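Local coordinates for erythrocyte membrane protein 1 (PDB 2XU0) that probably binds host cell-surface receptors, this piece being the N-terminal segment and first Duffy-binding-like domain, a region involved in rosetting, at residues Phe316-Trp319 / Ser320-Cys324; Leu436-Lys440 / His441-Asn445; Tyr240-Gly243 / Asp244-Asn248. The protein carries 10 engineered substitutions. All blocks are in the same frame, centred on the assembly; numbering follows the deposited sequence.

Interaction 1. Residues Phe316-Trp319 / Ser320-Cys324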
loop_
_atom_site.group_PDB
_atom_site.type_symbol
_atom_site.label_atom_id
_atom_site.label_comp_id
_atom_site.label_asym_id
_atom_site.label_seq_id
_atom_site.Cartn_x
_atom_site.Cartn_y
_atom_site.Cartn_z
ATOM N N PHE A 316 -2.145 -3.648 4.635
ATOM C CA PHE A 316 -2.571 -4.991 4.306
ATOM C C PHE A 316 -3.223 -4.970 2.905
ATOM O O PHE A 316 -3.029 -5.902 2.136
ATOM C CB PHE A 316 -3.551 -5.489 5.414
ATOM C CG PHE A 316 -3.879 -6.965 5.490
ATOM C CD1 PHE A 316 -3.233 -7.891 4.666
ATOM C CD2 PHE A 316 -4.861 -7.433 6.371
ATOM C CE1 PHE A 316 -3.538 -9.262 4.741
ATOM C CE2 PHE A 316 -5.190 -8.795 6.422
ATOM C CZ PHE A 316 -4.512 -9.704 5.628
ATOM N N GLU A 317 -3.976 -3.904 2.568
ATOM C CA GLU A 317 -4.605 -3.778 1.245
ATOM C C GLU A 317 -3.490 -3.627 0.178
ATOM O O GLU A 317 -3.559 -4.251 -0.872
ATOM C CB GLU A 317 -5.595 -2.582 1.213
ATOM C CG GLU A 317 -6.301 -2.377 -0.114
ATOM C CD GLU A 317 -5.542 -1.623 -1.194
ATOM O OE1 GLU A 317 -4.581 -0.890 -0.867
ATOM O OE2 GLU A 317 -5.892 -1.800 -2.381
ATOM N N GLU A 318 -2.459 -2.841 0.462
ATOM C CA GLU A 318 -1.338 -2.699 -0.486
ATOM C C GLU A 318 -0.527 -3.998 -0.551
ATOM O O GLU A 318 -0.043 -4.382 -1.623
ATOM C CB GLU A 318 -0.444 -1.553 -0.053
ATOM C CG GLU A 318 0.689 -1.232 -1.017
ATOM C CD GLU A 318 1.469 -0.014 -0.596
ATOM O OE1 GLU A 318 1.119 0.583 0.449
ATOM O OE2 GLU A 318 2.391 0.390 -1.342
ATOM N N TRP A 319 -0.423 -4.713 0.590
ATOM C CA TRP A 319 0.304 -5.982 0.622
ATOM C C TRP A 319 -0.341 -6.938 -0.363
ATOM O O TRP A 319 0.354 -7.561 -1.166
ATOM C CB TRP A 319 0.335 -6.587 2.040
ATOM C CG TRP A 319 1.021 -7.924 2.096
ATOM C CD1 TRP A 319 2.343 -8.152 2.353
ATOM C CD2 TRP A 319 0.447 -9.201 1.773
ATOM N NE1 TRP A 319 2.623 -9.493 2.239
ATOM C CE2 TRP A 319 1.480 -10.163 1.884
ATOM C CE3 TRP A 319 -0.855 -9.640 1.473
ATOM C CZ2 TRP A 319 1.253 -11.529 1.691
ATOM C CZ3 TRP A 319 -1.067 -10.984 1.210
ATOM C CH2 TRP A 319 -0.014 -11.911 1.304
ATOM N N SER A 320 -1.660 -7.082 -0.273
ATOM C CA SER A 320 -2.420 -8.015 -1.110
ATOM C C SER A 320 -2.404 -7.673 -2.605
ATOM O O SER A 320 -2.259 -8.577 -3.432
ATOM C CB SER A 320 -3.840 -8.204 -0.570
ATOM O OG SER A 320 -4.603 -7.024 -0.703
ATOM N N GLU A 321 -2.528 -6.384 -2.937
ATOM C CA GLU A 321 -2.493 -5.897 -4.324
ATOM C C GLU A 321 -1.127 -6.120 -4.968
ATOM O O GLU A 321 -1.046 -6.611 -6.105
ATOM C CB GLU A 321 -2.900 -4.411 -4.398
ATOM C CG GLU A 321 -4.414 -4.208 -4.304
ATOM C CD GLU A 321 -5.134 -4.762 -5.517
ATOM O OE1 GLU A 321 -5.064 -4.131 -6.596
ATOM O OE2 GLU A 321 -5.657 -5.893 -5.419
ATOM N N GLU A 322 -0.073 -5.801 -4.229
ATOM C CA GLU A 322 1.321 -5.972 -4.659
ATOM C C GLU A 322 1.701 -7.419 -4.726
ATOM O O GLU A 322 2.484 -7.775 -5.598
ATOM C CB GLU A 322 2.291 -5.183 -3.759
ATOM C CG GLU A 322 2.190 -3.690 -4.002
ATOM C CD GLU A 322 2.706 -3.257 -5.364
ATOM O OE1 GLU A 322 3.945 -3.139 -5.509
ATOM O OE2 GLU A 322 1.883 -3.110 -6.301
ATOM N N PHE A 323 1.134 -8.275 -3.832
ATOM C CA PHE A 323 1.359 -9.726 -3.845
ATOM C C PHE A 323 0.782 -10.278 -5.159
ATOM O O PHE A 323 1.470 -11.007 -5.876
ATOM C CB PHE A 323 0.678 -10.438 -2.613
ATOM C CG PHE A 323 0.471 -11.933 -2.794
ATOM C CD1 PHE A 323 1.561 -12.809 -2.827
ATOM C CD2 PHE A 323 -0.794 -12.452 -3.054
ATOM C CE1 PHE A 323 1.376 -14.175 -3.077
ATOM C CE2 PHE A 323 -0.977 -13.826 -3.287
ATOM C CZ PHE A 323 0.110 -14.669 -3.311
ATOM N N CYS A 324 -0.496 -9.957 -5.459
ATOM C CA CYS A 324 -1.186 -10.437 -6.672
ATOM C C CYS A 324 -0.496 -9.927 -7.948
ATOM O O CYS A 324 -0.371 -10.677 -8.923
ATOM C CB CYS A 324 -2.652 -10.028 -6.640
ATOM S SG CYS A 324 -3.631 -10.859 -5.361
#

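Interaction 2. Residues Leu436-Lys440 / His441-Asn445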
loop_
_atom_site.group_PDB
_atom_site.type_symbol
_atom_site.label_atom_id
_atom_site.label_comp_id
_atom_site.label_asym_id
_atom_site.label_seq_id
_atom_site.Cartn_x
_atom_site.Cartn_y
_atom_site.Cartn_z
ATOM N N LEU A 436 -10.146 -8.268 -0.077
ATOM C CA LEU A 436 -8.799 -8.394 -0.631
ATOM C C LEU A 436 -8.852 -9.153 -1.950
ATOM O O LEU A 436 -8.198 -8.733 -2.906
ATOM C CB LEU A 436 -7.799 -9.025 0.366
ATOM C CG LEU A 436 -7.574 -8.275 1.688
ATOM C CD1 LEU A 436 -6.597 -9.023 2.537
ATOM C CD2 LEU A 436 -7.118 -6.804 1.467
ATOM N N ASN A 437 -9.667 -10.218 -2.017
ATOM C CA ASN A 437 -9.934 -10.996 -3.252
ATOM C C ASN A 437 -10.452 -10.093 -4.364
ATOM O O ASN A 437 -10.180 -10.330 -5.537
ATOM C CB ASN A 437 -11.018 -12.084 -2.997
ATOM C CG ASN A 437 -10.537 -13.230 -2.141
ATOM O OD1 ASN A 437 -9.354 -13.296 -1.782
ATOM N ND2 ASN A 437 -11.449 -14.129 -1.735
ATOM N N ASN A 438 -11.203 -9.061 -3.982
ATOM C CA ASN A 438 -11.871 -8.150 -4.914
ATOM C C ASN A 438 -11.028 -7.022 -5.431
ATOM O O ASN A 438 -11.552 -6.215 -6.181
ATOM C CB ASN A 438 -13.118 -7.571 -4.258
ATOM C CG ASN A 438 -14.202 -8.566 -4.011
ATOM O OD1 ASN A 438 -14.337 -9.543 -4.737
ATOM N ND2 ASN A 438 -15.010 -8.307 -2.992
ATOM N N GLY A 439 -9.769 -6.928 -5.006
ATOM C CA GLY A 439 -8.892 -5.839 -5.426
ATOM C C GLY A 439 -8.632 -5.792 -6.915
ATOM O O GLY A 439 -8.779 -6.805 -7.596
ATOM N N LYS A 440 -8.236 -4.627 -7.439
ATOM C CA LYS A 440 -7.947 -4.469 -8.876
ATOM C C LYS A 440 -7.039 -5.613 -9.420
ATOM O O LYS A 440 -7.429 -6.344 -10.346
ATOM C CB LYS A 440 -7.326 -3.087 -9.140
ATOM C CG LYS A 440 -7.229 -2.696 -10.619
ATOM C CD LYS A 440 -6.414 -1.413 -10.826
ATOM C CE LYS A 440 -7.288 -0.188 -10.938
ATOM N NZ LYS A 440 -6.508 1.027 -11.322
ATOM N N HIS A 441 -5.874 -5.789 -8.804
ATOM C CA HIS A 441 -4.891 -6.793 -9.218
ATOM C C HIS A 441 -5.331 -8.186 -8.830
ATOM O O HIS A 441 -5.253 -9.091 -9.651
ATOM C CB HIS A 441 -3.504 -6.471 -8.639
ATOM C CG HIS A 441 -2.882 -5.247 -9.227
ATOM N ND1 HIS A 441 -2.319 -5.261 -10.489
ATOM C CD2 HIS A 441 -2.755 -4.004 -8.712
ATOM C CE1 HIS A 441 -1.881 -4.029 -10.704
ATOM N NE2 HIS A 441 -2.101 -3.247 -9.660
ATOM N N CYS A 442 -5.854 -8.361 -7.603
ATOM C CA CYS A 442 -6.280 -9.694 -7.138
ATOM C C CYS A 442 -7.465 -10.331 -7.851
ATOM O O CYS A 442 -7.467 -11.548 -8.038
ATOM C CB CYS A 442 -6.435 -9.725 -5.628
ATOM S SG CYS A 442 -4.895 -9.373 -4.732
ATOM N N HIS A 443 -8.478 -9.535 -8.219
ATOM C CA HIS A 443 -9.685 -10.061 -8.859
ATOM C C HIS A 443 -9.501 -10.445 -10.324
ATOM O O HIS A 443 -10.227 -11.302 -10.826
ATOM C CB HIS A 443 -10.847 -9.085 -8.689
ATOM C CG HIS A 443 -12.199 -9.709 -8.814
ATOM N ND1 HIS A 443 -13.120 -9.251 -9.742
ATOM C CD2 HIS A 443 -12.761 -10.715 -8.102
ATOM C CE1 HIS A 443 -14.202 -9.998 -9.573
ATOM N NE2 HIS A 443 -14.036 -10.887 -8.594
ATOM N N ASP A 444 -8.512 -9.826 -10.988
ATOM C CA ASP A 444 -8.152 -10.017 -12.387
ATOM C C ASP A 444 -7.447 -11.364 -12.736
ATOM O O ASP A 444 -6.247 -11.404 -13.023
ATOM C CB ASP A 444 -7.399 -8.777 -12.922
ATOM C CG ASP A 444 -7.159 -8.729 -14.426
ATOM O OD1 ASP A 444 -6.188 -8.056 -14.850
ATOM O OD2 ASP A 444 -7.945 -9.361 -15.183
ATOM N N ASN A 445 -8.231 -12.449 -12.750
ATOM C CA ASN A 445 -7.838 -13.805 -13.144
ATOM C C ASN A 445 -9.103 -14.464 -13.640
ATOM O O ASN A 445 -9.993 -14.754 -12.834
ATOM C CB ASN A 445 -7.227 -14.606 -11.982
ATOM C CG ASN A 445 -5.717 -14.531 -11.846
ATOM O OD1 ASN A 445 -5.184 -14.506 -10.734
ATOM N ND2 ASN A 445 -4.987 -14.553 -12.960
#

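Interaction 3. Residues Tyr240-Gly243 / Asp244-Asn248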
loop_
_atom_site.group_PDB
_atom_site.type_symbol
_atom_site.label_atom_id
_atom_site.label_comp_id
_atom_site.label_asym_id
_atom_site.label_seq_id
_atom_site.Cartn_x
_atom_site.Cartn_y
_atom_site.Cartn_z
ATOM N N TYR A 240 -7.017 23.515 22.275
ATOM C CA TYR A 240 -6.065 22.423 22.102
ATOM C C TYR A 240 -5.415 22.008 23.423
ATOM O O TYR A 240 -4.249 21.628 23.461
ATOM C CB TYR A 240 -5.020 22.804 21.045
ATOM C CG TYR A 240 -5.624 22.874 19.666
ATOM C CD1 TYR A 240 -5.864 24.097 19.053
ATOM C CD2 TYR A 240 -6.008 21.715 18.991
ATOM C CE1 TYR A 240 -6.436 24.169 17.782
ATOM C CE2 TYR A 240 -6.596 21.774 17.728
ATOM C CZ TYR A 240 -6.807 23.005 17.125
ATOM O OH TYR A 240 -7.382 23.091 15.878
ATOM N N ALA A 241 -6.174 22.059 24.507
ATOM C CA ALA A 241 -5.625 21.692 25.803
ATOM C C ALA A 241 -6.390 20.579 26.455
ATOM O O ALA A 241 -7.611 20.526 26.338
ATOM C CB ALA A 241 -5.609 22.906 26.727
ATOM N N HIS A 242 -5.673 19.717 27.196
ATOM C CA HIS A 242 -6.259 18.674 28.032
ATOM C C HIS A 242 -6.893 19.398 29.260
ATOM O O HIS A 242 -6.657 20.595 29.464
ATOM C CB HIS A 242 -5.166 17.682 28.497
ATOM C CG HIS A 242 -4.599 16.803 27.423
ATOM N ND1 HIS A 242 -5.416 16.030 26.603
ATOM C CD2 HIS A 242 -3.305 16.538 27.120
ATOM C CE1 HIS A 242 -4.594 15.344 25.820
ATOM N NE2 HIS A 242 -3.317 15.617 26.090
ATOM N N GLY A 243 -7.692 18.682 30.051
ATOM C CA GLY A 243 -8.345 19.241 31.236
ATOM C C GLY A 243 -7.387 19.909 32.210
ATOM O O GLY A 243 -7.669 21.006 32.700
ATOM N N ASP A 244 -6.201 19.292 32.425
ATOM C CA ASP A 244 -5.147 19.807 33.317
ATOM C C ASP A 244 -4.392 21.047 32.786
ATOM O O ASP A 244 -3.470 21.525 33.448
ATOM C CB ASP A 244 -4.151 18.686 33.683
ATOM C CG ASP A 244 -3.406 18.048 32.515
ATOM O OD1 ASP A 244 -3.338 18.675 31.433
ATOM O OD2 ASP A 244 -2.876 16.932 32.692
ATOM N N GLY A 245 -4.759 21.525 31.597
ATOM C CA GLY A 245 -4.129 22.678 30.968
ATOM C C GLY A 245 -2.970 22.331 30.049
ATOM O O GLY A 245 -2.487 23.203 29.323
ATOM N N SER A 246 -2.502 21.062 30.072
ATOM C CA SER A 246 -1.406 20.629 29.200
ATOM C C SER A 246 -1.866 20.512 27.735
ATOM O O SER A 246 -3.038 20.229 27.472
ATOM C CB SER A 246 -0.758 19.340 29.703
ATOM O OG SER A 246 -1.620 18.219 29.610
ATOM N N GLY A 247 -0.946 20.802 26.812
ATOM C CA GLY A 247 -1.184 20.786 25.374
ATOM C C GLY A 247 -1.611 19.433 24.827
ATOM O O GLY A 247 -1.007 18.399 25.147
ATOM N N ASN A 248 -2.700 19.442 24.032
ATOM C CA ASN A 248 -3.234 18.238 23.388
ATOM C C ASN A 248 -2.627 18.240 21.991
ATOM O O ASN A 248 -3.233 18.707 21.019
ATOM C CB ASN A 248 -4.786 18.255 23.366
ATOM C CG ASN A 248 -5.456 16.972 22.926
ATOM O OD1 ASN A 248 -6.684 16.858 22.972
ATOM N ND2 ASN A 248 -4.695 15.985 22.477
HETATM O O HOH W 1 -0.392 15.234 24.669
#

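Interaction 1. Residues Phe316-Trp319 / Ser320-Cys324
Trp319 and Phe323 leave the helix in the same direction, one turn apart, and their rings lie almost parallel, the planes differing by 6°. They are displaced along their planes, with centroids of the Trp319 six-membered ring and the Phe323 ring 5.4 Å apart, and little of one ring lies above the other. What lies over the indole face is the root of the second side chain, with Phe323 CB making a CH-pi contact 4.2 Å from the centroid of the Trp319 six-membered ring, almost directly above it, toward the outer end of the indole. Farther out, Trp319 CH2 reaches Phe323 CG at 4.1 Å. Both residues carry CG opposite the backbone N (chi1 177° in Trp319), which swings the two rings out together.

Ser320 behaves differently. Its hydroxyl is turned in between backbone N and carbonyl carbon (chi1 68°), where OG donates to Glu317 O at 3.0 Å. That carbonyl also receives Glu321 N at 3.1 Å, both donors arriving from the same face of its plane. The buried serine hydroxyl thus spends its proton inside its own helix.

On the acidic flank, the bent chain of Glu317 crosses that of Glu321 at a slant, with Glu317 OE2 3.4 Å from Glu321 CG. Glu318 and Glu322 instead run side by side, touching through their CG atoms. The crowding of like charges is probably offset by salt bridges from Glu317 to Arg194, Glu318 to Arg134 and Glu322 to Arg325, while Glu321 OE1 accepts a hydrogen bond from His441 N.

Within the Duffy-binding-like core, this part of helix 311-338 packs its aromatic side on helix 371-407, where Trp319 NE1 bonds Glu390 and the Phe323 ring meets Trp383, and sets Phe316 and Ser320 against Leu436 of helix 429-437.

Interaction 2. Residues Leu436-Lys440 / His441-Asn445
His443 N donates to Gly439 O at 2.8 Å, with an N-H...O angle of 164°, and this is the one hydrogen bond that joins 436-440 to 441-445. Two more backbone bonds shape the ends of the stretch: Gly439 N reaches back to Leu436 O at 3.2 Å, and Asn445 N returns to His443 O at 3.0 Å, closing an inverse gamma turn centred on Asp444.

The bonds to Leu436 O and Gly439 O bracket a break between helices. Helix 429-437 gives out, Gly439 takes an extended conformation (psi 158°), and a short, weakly bonded helical turn follows at about 440-443, all within the C-terminal subdomain of the Duffy-binding-like domain.

Van der Waals contacts cross the break. Cys442 CB rests 3.4 Å from Leu436 O, which sets the cysteine against the C-terminal end of the preceding helix; its sulfur forms the disulfide with Cys324 of helix 311-338. His443 CB sits 3.3 Å from Gly439 O, and the imidazole presents its edge to Asn437 O, with CD2 nearest at 3.7 Å. Asn438 runs alongside His443 in the same direction, its amide plane turned 81° from the ring, and its OD1 comes only to 3.9 Å from His443 CD2. At the far end, Asp444 CB lies against Lys440 O.

Other polar bonds lead away from the break: Asn437 is held at both amide atoms, OD1 by Phe454 N and ND2 by Asp453, while Asn438 ND2 donates to the carbonyl of Lys20, near the start of the chain, and Glu321 of helix 311-338 receives His441 N on OE1 and, weakly, Cys442 N on OE2.

Interaction 3. Residues Tyr240-Gly243 / Asp244-Asn248
Residues 240-248 fold back as a small hairpin in which Ala241 and Gly247 form a single bridge, flanked by bonds from Asn248 N to Tyr240 O and from His242 N to Ser246 O, each 2.7 Å. At its tip a type I turn runs from His242 to Gly245, closed by Gly245 N to His242 O at 3.0 Å; Gly245 then adopts a positive phi (92°), fitting a G1 bulge, a backbone conformation that calls for glycine.

Asp244 braces the returning arm. With CG folded between its backbone N and carbonyl carbon (chi1 61°), OD1 takes two bonds from one residue: Ser246 N at 2.9 Å on the anti side, making an Asx turn, and Ser246 OG at 2.5 Å on the syn side.

The His242 imidazole leans over Asn248, whose CB makes a CH-pi contact 4.0 Å from the ring centroid. Ser246 OG lies at the ring's edge, 3.4 Å from His242 CD2. A water, also at the edge, links His242 NE2 with Gly247 O.

This exposed hairpin connects helix 234-239 to helix 249-268, with Asn248 at the N-cap position of the latter. At its base, Tyr240 packs on Tyr229 of helix 216-231 and on Leu252, its hydroxyl bonded to Asp255.

Along the chain interaction 3 comes first, then interaction 1, then interaction 2. The last two belong to the C-terminal subdomain of the Duffy-binding-like domain, and their centres are 9 Å apart: the Cys324-Cys442 disulfide and the carboxylate of Glu321 tie helix 311-338 directly to the break that follows helix 429-437. A covalent link and the polar contacts of one carboxylate thus join parts of the chain more than a hundred residues apart. Interaction 3 is remote, a surface hairpin in the part that matches the Duffy binding domain, with its centre about 40 Å from that of interaction 1 and about 46 Å from that of interaction 2, from which it lies across the chain's centre.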